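Local coordinates for protein aspartate--tRNA(Asp/Asn) ligase (Sulfolobus tokodaii, PDB 1WYD) that probably activates L-aspartate with ATP and transfers it to both tRNA(Asp) and tRNA(Asn), working as a homodimeric class II aminoacyl-tRNA synthetase, at residues B[1-9]-B[17-25]; B[234-242]-B[340-348]. All blocks are in the same frame, centred on the assembly; numbering follows the deposited sequence.

Contact 1: residues B[1-9]-B[17-25]; sequences MYRSHFIAD and KEVIWAGWV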
loop_
_atom_site.group_PDB
_atom_site.type_symbol
_atom_site.label_atom_id
_atom_site.label_comp_id
_atom_site.label_asym_id
_atom_site.label_seq_id
_atom_site.Cartn_x
_atom_site.Cartn_y
_atom_site.Cartn_z
ATOM N N MET B 1 11.033 27.048 2.699
ATOM C CA MET B 1 9.572 27.127 3.024
ATOM C C MET B 1 9.376 27.930 4.321
ATOM O O MET B 1 9.414 29.163 4.285
ATOM C CB MET B 1 8.958 25.721 3.067
ATOM C CG MET B 1 9.746 24.698 2.184
ATOM S SD MET B 1 8.804 23.254 1.517
ATOM C CE MET B 1 10.166 22.249 0.827
ATOM N N TYR B 2 9.204 27.275 5.463
ATOM C CA TYR B 2 8.993 28.067 6.677
ATOM C C TYR B 2 10.208 28.044 7.591
ATOM O O TYR B 2 10.196 28.597 8.690
ATOM C CB TYR B 2 7.724 27.614 7.444
ATOM C CG TYR B 2 6.408 28.044 6.833
ATOM C CD1 TYR B 2 5.750 29.186 7.277
ATOM C CD2 TYR B 2 5.819 27.302 5.811
ATOM C CE1 TYR B 2 4.514 29.569 6.726
ATOM C CE2 TYR B 2 4.601 27.673 5.251
ATOM C CZ TYR B 2 3.946 28.801 5.714
ATOM O OH TYR B 2 2.737 29.169 5.146
ATOM N N ARG B 3 11.249 27.389 7.122
ATOM C CA ARG B 3 12.445 27.181 7.900
ATOM C C ARG B 3 13.601 27.102 6.936
ATOM O O ARG B 3 13.383 26.901 5.752
ATOM C CB ARG B 3 12.357 25.860 8.655
ATOM C CG ARG B 3 11.749 24.744 7.848
ATOM C CD ARG B 3 12.049 23.437 8.397
ATOM N NE ARG B 3 11.223 23.102 9.567
ATOM C CZ ARG B 3 10.201 22.246 9.545
ATOM N NH1 ARG B 3 9.830 21.676 8.402
ATOM N NH2 ARG B 3 9.560 21.950 10.654
ATOM N N SER B 4 14.820 27.239 7.463
ATOM C CA SER B 4 16.035 26.912 6.725
ATOM C C SER B 4 16.533 25.542 7.167
ATOM O O SER B 4 17.018 24.771 6.340
ATOM C CB SER B 4 17.126 27.978 6.933
ATOM O OG SER B 4 17.740 27.845 8.215
ATOM N N HIS B 5 16.436 25.236 8.460
ATOM C CA HIS B 5 16.919 23.939 8.955
ATOM C C HIS B 5 15.908 23.230 9.854
ATOM O O HIS B 5 15.138 23.864 10.590
ATOM C CB HIS B 5 18.288 24.054 9.684
ATOM C CG HIS B 5 19.402 24.602 8.829
ATOM N ND1 HIS B 5 19.449 25.917 8.412
ATOM C CD2 HIS B 5 20.504 24.008 8.308
ATOM C CE1 HIS B 5 20.520 26.106 7.666
ATOM N NE2 HIS B 5 21.179 24.963 7.589
ATOM N N PHE B 6 15.911 21.910 9.780
ATOM C CA PHE B 6 15.295 21.082 10.795
ATOM C C PHE B 6 16.182 21.098 12.022
ATOM O O PHE B 6 17.405 21.209 11.904
ATOM C CB PHE B 6 15.184 19.658 10.294
ATOM C CG PHE B 6 14.056 19.447 9.335
ATOM C CD1 PHE B 6 14.290 19.466 7.952
ATOM C CD2 PHE B 6 12.759 19.219 9.804
ATOM C CE1 PHE B 6 13.239 19.259 7.040
ATOM C CE2 PHE B 6 11.692 19.018 8.899
ATOM C CZ PHE B 6 11.946 19.034 7.511
ATOM N N ILE B 7 15.582 20.964 13.199
ATOM C CA ILE B 7 16.325 21.116 14.442
ATOM C C ILE B 7 17.589 20.261 14.427
ATOM O O ILE B 7 18.680 20.752 14.705
ATOM C CB ILE B 7 15.428 20.792 15.656
ATOM C CG1 ILE B 7 14.426 21.937 15.891
ATOM C CG2 ILE B 7 16.261 20.475 16.908
ATOM C CD1 ILE B 7 13.093 21.476 16.465
ATOM N N ALA B 8 17.421 18.997 14.064
ATOM C CA ALA B 8 18.481 18.004 14.062
ATOM C C ALA B 8 19.622 18.297 13.052
ATOM O O ALA B 8 20.709 17.744 13.175
ATOM C CB ALA B 8 17.877 16.611 13.809
ATOM N N ASP B 9 19.358 19.164 12.078
ATOM C CA ASP B 9 20.328 19.577 11.058
ATOM C C ASP B 9 21.499 20.424 11.596
ATOM O O ASP B 9 22.550 20.537 10.934
ATOM C CB ASP B 9 19.621 20.450 10.015
ATOM C CG ASP B 9 18.739 19.671 9.078
ATOM O OD1 ASP B 9 18.070 20.320 8.249
ATOM O OD2 ASP B 9 18.663 18.433 9.067
ATOM N N LYS B 17 25.939 31.251 13.763
ATOM C CA LYS B 17 25.183 31.290 12.507
ATOM C C LYS B 17 23.666 31.536 12.663
ATOM O O LYS B 17 23.063 31.152 13.665
ATOM C CB LYS B 17 25.487 30.067 11.622
ATOM C CG LYS B 17 25.612 30.360 10.101
ATOM C CD LYS B 17 26.041 31.816 9.762
ATOM C CE LYS B 17 24.853 32.651 9.228
ATOM N NZ LYS B 17 25.256 33.884 8.480
ATOM N N GLU B 18 23.072 32.212 11.682
ATOM C CA GLU B 18 21.625 32.434 11.671
ATOM C C GLU B 18 20.850 31.276 11.047
ATOM O O GLU B 18 21.132 30.845 9.929
ATOM C CB GLU B 18 21.246 33.730 10.956
ATOM C CG GLU B 18 19.751 33.951 10.957
ATOM C CD GLU B 18 19.361 35.218 10.268
ATOM O OE1 GLU B 18 19.447 35.252 9.017
ATOM O OE2 GLU B 18 18.963 36.174 10.970
ATOM N N VAL B 19 19.860 30.790 11.784
ATOM C CA VAL B 19 19.072 29.641 11.358
ATOM C C VAL B 19 17.592 29.981 11.517
ATOM O O VAL B 19 17.218 30.822 12.350
ATOM C CB VAL B 19 19.474 28.383 12.167
ATOM C CG1 VAL B 19 18.389 27.327 12.137
ATOM C CG2 VAL B 19 20.786 27.796 11.634
ATOM N N ILE B 20 16.750 29.366 10.691
ATOM C CA ILE B 20 15.310 29.465 10.891
ATOM C C ILE B 20 14.735 28.093 11.188
ATOM O O ILE B 20 14.807 27.188 10.355
ATOM C CB ILE B 20 14.614 30.104 9.699
ATOM C CG1 ILE B 20 15.387 31.356 9.248
ATOM C CG2 ILE B 20 13.136 30.393 10.052
ATOM C CD1 ILE B 20 14.606 32.294 8.339
ATOM N N TRP B 21 14.205 27.946 12.400
ATOM C CA TRP B 21 13.464 26.756 12.796
ATOM C C TRP B 21 11.977 26.996 12.636
ATOM O O TRP B 21 11.515 28.154 12.758
ATOM C CB TRP B 21 13.748 26.404 14.244
ATOM C CG TRP B 21 15.017 25.670 14.429
ATOM C CD1 TRP B 21 15.828 25.194 13.457
ATOM C CD2 TRP B 21 15.635 25.320 15.676
ATOM N NE1 TRP B 21 16.910 24.555 14.011
ATOM C CE2 TRP B 21 16.825 24.633 15.373
ATOM C CE3 TRP B 21 15.302 25.526 17.026
ATOM C CZ2 TRP B 21 17.686 24.154 16.354
ATOM C CZ3 TRP B 21 16.148 25.049 18.000
ATOM C CH2 TRP B 21 17.331 24.367 17.666
ATOM N N ALA B 22 11.230 25.921 12.350
ATOM C CA ALA B 22 9.761 25.969 12.463
ATOM C C ALA B 22 9.224 24.746 13.199
ATOM O O ALA B 22 9.817 23.652 13.144
ATOM C CB ALA B 22 9.084 26.126 11.099
ATOM N N GLY B 23 8.114 24.929 13.898
ATOM C CA GLY B 23 7.530 23.804 14.587
ATOM C C GLY B 23 6.593 24.150 15.707
ATOM O O GLY B 23 6.003 25.219 15.722
ATOM N N TRP B 24 6.478 23.210 16.639
ATOM C CA TRP B 24 5.531 23.253 17.736
ATOM C C TRP B 24 6.197 23.625 19.055
ATOM O O TRP B 24 7.269 23.127 19.410
ATOM C CB TRP B 24 4.838 21.888 17.870
ATOM C CG TRP B 24 3.825 21.599 16.803
ATOM C CD1 TRP B 24 2.489 21.947 16.809
ATOM C CD2 TRP B 24 4.057 20.946 15.558
ATOM N NE1 TRP B 24 1.881 21.530 15.645
ATOM C CE2 TRP B 24 2.813 20.921 14.852
ATOM C CE3 TRP B 24 5.176 20.349 14.962
ATOM C CZ2 TRP B 24 2.666 20.308 13.610
ATOM C CZ3 TRP B 24 5.028 19.755 13.702
ATOM C CH2 TRP B 24 3.787 19.734 13.049
ATOM N N VAL B 25 5.542 24.521 19.772
ATOM C CA VAL B 25 5.850 24.810 21.157
ATOM C C VAL B 25 5.602 23.573 22.016
ATOM O O VAL B 25 4.472 23.300 22.430
ATOM C CB VAL B 25 5.004 25.984 21.651
ATOM C CG1 VAL B 25 5.222 26.235 23.160
ATOM C CG2 VAL B 25 5.320 27.263 20.803
HETATM O O HOH W 1 12.798 23.139 12.324
#
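Ser4 turns its OG between its own backbone N and carbonyl carbon (chi1 76°), where it meets Ile20 N, while Arg3, bent at chi3, swings its guanidinium back to Ala22 O. Both reach strand 18-31, the first strand of the OB-fold that forms the N-terminal, nucleic acid-binding domain; residues 2-5 run along it, and the chain then turns so that Ile7 meets Trp21. The grip centres on Ile20. Ile20 O accepts from Ser4 N at 2.9 Å and from His5 N at 3.2 Å, the two donors arriving from opposite faces of the carbonyl plane. Ile20 N gives a nearly straight bond to Ser4 OG at 3.1 Å (174° at the hydrogen). Ser4 OG also lies in the plane of the His5 ring at its edge, 2.6 Å from ND1 of His5, a hydrogen bond whose donor is not fixed by the heavy atoms. Arg3 NH2 reaches Ala22 O at 3.0 Å; Ala22 O lies near the guanidinium plane, whereas the donor stands well above the carbonyl plane. One face of this guanidinium is covered toward its rim by Phe6 CE2. Its NH1 forms a salt bridge with Glu200 of the second subunit, and Phe232 of that subunit adds a cation-pi contact, placing Arg3 at the dimer interface. A water joins the two segments, accepting from Arg3 NE and Ala22 N. Along its other edge the strand pairs with strand 68-77, whose Val71 also touches the indole of Trp21. Trp21 NE1 is buried without a polar partner in the model. Deeper in, Ile7 crosses Trp21 at about a right angle, and Ile7 CG1 sits over the face of the six-membered ring of Trp21, 3.6 Å from its centroid and 14° off the normal.

Contact 2: residues B[234-242]-B[340-348]; sequences DYNDVMQLL and LSESFDLIY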
loop_
_atom_site.group_PDB
_atom_site.type_symbol
_atom_site.label_atom_id
_atom_site.label_comp_id
_atom_site.label_asym_id
_atom_site.label_seq_id
_atom_site.Cartn_x
_atom_site.Cartn_y
_atom_site.Cartn_z
ATOM N N ASP B 234 6.533 -24.109 -2.366
ATOM C CA ASP B 234 5.652 -24.646 -1.341
ATOM C C ASP B 234 5.906 -23.899 -0.068
ATOM O O ASP B 234 6.620 -22.891 -0.091
ATOM C CB ASP B 234 5.838 -26.136 -1.143
ATOM C CG ASP B 234 7.235 -26.510 -0.606
ATOM O OD1 ASP B 234 7.976 -25.644 -0.083
ATOM O OD2 ASP B 234 7.655 -27.687 -0.687
ATOM N N TYR B 235 5.365 -24.406 1.040
ATOM C CA TYR B 235 5.419 -23.677 2.292
ATOM C C TYR B 235 6.808 -23.561 2.899
ATOM O O TYR B 235 7.102 -22.571 3.570
ATOM C CB TYR B 235 4.390 -24.199 3.298
ATOM C CG TYR B 235 4.710 -25.514 3.987
ATOM C CD1 TYR B 235 4.307 -25.724 5.298
ATOM C CD2 TYR B 235 5.389 -26.558 3.324
ATOM C CE1 TYR B 235 4.556 -26.924 5.945
ATOM C CE2 TYR B 235 5.656 -27.759 3.949
ATOM C CZ TYR B 235 5.230 -27.936 5.275
ATOM O OH TYR B 235 5.463 -29.109 5.935
ATOM N N ASN B 236 7.687 -24.526 2.643
ATOM C CA ASN B 236 9.056 -24.379 3.109
ATOM C C ASN B 236 9.751 -23.229 2.393
ATOM O O ASN B 236 10.482 -22.455 3.012
ATOM C CB ASN B 236 9.824 -25.705 3.022
ATOM C CG ASN B 236 9.210 -26.824 3.916
ATOM O OD1 ASN B 236 8.957 -27.929 3.454
ATOM N ND2 ASN B 236 9.002 -26.534 5.181
ATOM N N ASP B 237 9.482 -23.064 1.096
ATOM C CA ASP B 237 10.099 -21.963 0.333
ATOM C C ASP B 237 9.742 -20.570 0.845
ATOM O O ASP B 237 10.616 -19.697 0.976
ATOM C CB ASP B 237 9.713 -22.029 -1.138
ATOM C CG ASP B 237 10.281 -23.223 -1.829
ATOM O OD1 ASP B 237 9.501 -23.920 -2.531
ATOM O OD2 ASP B 237 11.498 -23.540 -1.712
ATOM N N VAL B 238 8.443 -20.370 1.093
ATOM C CA VAL B 238 7.941 -19.093 1.552
ATOM C C VAL B 238 8.351 -18.810 3.005
ATOM O O VAL B 238 8.692 -17.667 3.365
ATOM C CB VAL B 238 6.394 -18.921 1.285
ATOM C CG1 VAL B 238 6.117 -18.962 -0.220
ATOM C CG2 VAL B 238 5.570 -19.955 1.985
ATOM N N MET B 239 8.355 -19.848 3.829
ATOM C CA MET B 239 8.904 -19.693 5.179
ATOM C C MET B 239 10.351 -19.147 5.141
ATOM O O MET B 239 10.682 -18.209 5.879
ATOM C CB MET B 239 8.775 -20.985 5.993
ATOM C CG MET B 239 7.426 -21.150 6.598
ATOM S SD MET B 239 7.341 -22.430 7.864
ATOM C CE MET B 239 7.235 -23.969 6.850
ATOM N N GLN B 240 11.172 -19.661 4.228
ATOM C CA GLN B 240 12.524 -19.115 4.014
ATOM C C GLN B 240 12.578 -17.710 3.410
ATOM O O GLN B 240 13.530 -16.957 3.632
ATOM C CB GLN B 240 13.312 -20.033 3.106
ATOM C CG GLN B 240 14.080 -21.053 3.851
ATOM C CD GLN B 240 14.769 -22.005 2.898
ATOM O OE1 GLN B 240 15.327 -21.576 1.866
ATOM N NE2 GLN B 240 14.711 -23.299 3.212
ATOM N N LEU B 241 11.587 -17.379 2.588
ATOM C CA LEU B 241 11.467 -16.014 2.079
ATOM C C LEU B 241 11.169 -15.080 3.257
ATOM O O LEU B 241 11.802 -14.021 3.408
ATOM C CB LEU B 241 10.344 -15.951 1.046
ATOM C CG LEU B 241 10.283 -14.908 -0.070
ATOM C CD1 LEU B 241 8.823 -14.524 -0.240
ATOM C CD2 LEU B 241 11.126 -13.673 0.166
ATOM N N LEU B 242 10.213 -15.485 4.097
ATOM C CA LEU B 242 9.736 -14.631 5.174
ATOM C C LEU B 242 10.868 -14.403 6.173
ATOM O O LEU B 242 11.101 -13.280 6.587
ATOM C CB LEU B 242 8.454 -15.211 5.809
ATOM C CG LEU B 242 8.114 -14.963 7.257
ATOM C CD1 LEU B 242 7.398 -13.632 7.414
ATOM C CD2 LEU B 242 7.263 -16.056 7.722
ATOM N N LEU B 340 -2.695 -34.230 8.274
ATOM C CA LEU B 340 -1.883 -33.031 8.472
ATOM C C LEU B 340 -1.899 -32.112 7.234
ATOM O O LEU B 340 -2.347 -32.502 6.153
ATOM C CB LEU B 340 -0.435 -33.420 8.821
ATOM C CG LEU B 340 -0.132 -34.121 10.153
ATOM C CD1 LEU B 340 1.367 -34.295 10.353
ATOM C CD2 LEU B 340 -0.768 -33.398 11.366
ATOM N N SER B 341 -1.398 -30.890 7.373
ATOM C CA SER B 341 -1.422 -29.961 6.249
ATOM C C SER B 341 -0.120 -29.230 6.102
ATOM O O SER B 341 0.621 -29.066 7.062
ATOM C CB SER B 341 -2.571 -28.978 6.406
ATOM O OG SER B 341 -2.364 -28.176 7.545
ATOM N N GLU B 342 0.167 -28.799 4.891
ATOM C CA GLU B 342 1.389 -28.072 4.630
ATOM C C GLU B 342 1.199 -26.587 4.992
ATOM O O GLU B 342 1.186 -25.718 4.139
ATOM C CB GLU B 342 1.848 -28.273 3.182
ATOM C CG GLU B 342 2.541 -29.611 2.918
ATOM C CD GLU B 342 3.206 -29.728 1.535
ATOM O OE1 GLU B 342 3.638 -28.702 0.931
ATOM O OE2 GLU B 342 3.302 -30.869 1.042
ATOM N N SER B 343 1.087 -26.315 6.286
ATOM C CA SER B 343 0.802 -24.977 6.766
ATOM C C SER B 343 1.727 -24.589 7.870
ATOM O O SER B 343 2.394 -25.437 8.442
ATOM C CB SER B 343 -0.611 -24.919 7.300
ATOM O OG SER B 343 -0.803 -25.956 8.248
ATOM N N PHE B 344 1.765 -23.284 8.161
ATOM C CA PHE B 344 2.535 -22.759 9.285
ATOM C C PHE B 344 1.884 -21.543 9.905
ATOM O O PHE B 344 1.237 -20.773 9.224
ATOM C CB PHE B 344 3.959 -22.427 8.848
ATOM C CG PHE B 344 4.078 -21.206 7.967
ATOM C CD1 PHE B 344 3.910 -21.305 6.595
ATOM C CD2 PHE B 344 4.380 -19.967 8.513
ATOM C CE1 PHE B 344 4.015 -20.195 5.771
ATOM C CE2 PHE B 344 4.500 -18.844 7.701
ATOM C CZ PHE B 344 4.314 -18.963 6.319
ATOM N N ASP B 345 2.063 -21.376 11.206
ATOM C CA ASP B 345 1.923 -20.064 11.838
ATOM C C ASP B 345 3.303 -19.601 12.280
ATOM O O ASP B 345 4.120 -20.426 12.696
ATOM C CB ASP B 345 0.991 -20.129 13.044
ATOM C CG ASP B 345 -0.433 -20.491 12.653
ATOM O OD1 ASP B 345 -0.662 -20.803 11.480
ATOM O OD2 ASP B 345 -1.383 -20.534 13.445
ATOM N N LEU B 346 3.578 -18.300 12.165
ATOM C CA LEU B 346 4.736 -17.736 12.848
ATOM C C LEU B 346 4.291 -17.027 14.106
ATOM O O LEU B 346 3.515 -16.062 14.041
ATOM C CB LEU B 346 5.552 -16.777 11.970
ATOM C CG LEU B 346 6.800 -16.174 12.654
ATOM C CD1 LEU B 346 7.873 -17.263 13.053
ATOM C CD2 LEU B 346 7.441 -15.109 11.828
ATOM N N ILE B 347 4.794 -17.518 15.243
ATOM C CA ILE B 347 4.554 -16.922 16.555
ATOM C C ILE B 347 5.732 -16.108 17.050
ATOM O O ILE B 347 6.902 -16.574 17.010
ATOM C CB ILE B 347 4.258 -18.012 17.603
ATOM C CG1 ILE B 347 3.324 -19.092 17.040
ATOM C CG2 ILE B 347 3.753 -17.387 18.922
ATOM C CD1 ILE B 347 1.868 -18.635 16.857
ATOM N N TYR B 348 5.424 -14.915 17.549
ATOM C CA TYR B 348 6.339 -14.158 18.402
ATOM C C TYR B 348 5.871 -14.131 19.849
ATOM O O TYR B 348 4.868 -13.483 20.166
ATOM C CB TYR B 348 6.495 -12.723 17.902
ATOM C CG TYR B 348 7.265 -11.850 18.861
ATOM C CD1 TYR B 348 6.628 -10.871 19.614
ATOM C CD2 TYR B 348 8.637 -12.009 19.019
ATOM C CE1 TYR B 348 7.342 -10.063 20.492
ATOM C CE2 TYR B 348 9.345 -11.207 19.894
ATOM C CZ TYR B 348 8.691 -10.230 20.617
ATOM O OH TYR B 348 9.413 -9.432 21.493
#
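Met239, on the first turns of helix 235-256, runs past Phe344 of strand 343-348 in the opposite direction and makes a Met-aromatic contact. The helix packs on the mixed, largely antiparallel sheet of the class II synthetase catalytic domain, its axis 9.2 Å from that of the strand and inclined by 20°. From Met239 CB the chain leaves anti to the carbonyl carbon (chi1 -82°), which brings CG over the centre of the Phe344 ring, 3.4 Å from the centroid and 8° off the normal. SD comes next, displaced from the ring centre and 3.5 Å from Phe344 CG; its approach is oblique. A bend at chi3 then turns the terminal CE toward Phe344 CB, at 4.1 Å. Val238 CG2 and Leu242 CD2 add oblique contacts to the same ring, at CE1 and CE2 respectively, while Tyr235 CB lies at its edge. Phe318 and Phe397, on strands 316-320 and 394-400, also touch Phe344, so helix and sheet share one apolar core. At the start of the helix the contact changes character. Glu342, centre of an inverse gamma turn, crosses Tyr235 at about a right angle and sets its CB over the ring centre, 3.8 Å from the centroid. The polar ends find partners on neighbouring parts of the domain: Tyr235 OH bonds Asp321, and Glu342 OE1 bonds Thr358, which also accepts from Tyr235 N. Asp234 OD2 lies 4.4 Å from Glu342 OE1; the helix N-terminus and its N-H bonds to Asp234, with the Thr358 bond to Glu342, probably offset the repulsion. Asp234 is the N-cap and forms a capping box with Asp237: Asp237 N gives to Asp234 OD1, and Asp234 N returns a 3.0 Å bond to Asp237 OD1.

How the contacts relate
Both segments of contact 1 precede those of contact 2 in the sequence. Their centres are 48 Å apart, their nearest atoms about 28 Å, and the chain's centre lies between them. They share no sheet: contact 1 belongs to the OB-fold sheet containing strand 18-31, contact 2 to the mixed, largely antiparallel sheet of the catalytic domain, where strand 343-348 is next to strand 351-358, which carries the predicted magnesium ligands Glu352 and Ser355. The two contacts thus lie in different domains and do not touch. The dimer nevertheless relates them, because Met1 of the second subunit packs on Asp234 and Asp237, bringing one subunit's N terminus against its partner's catalytic domain.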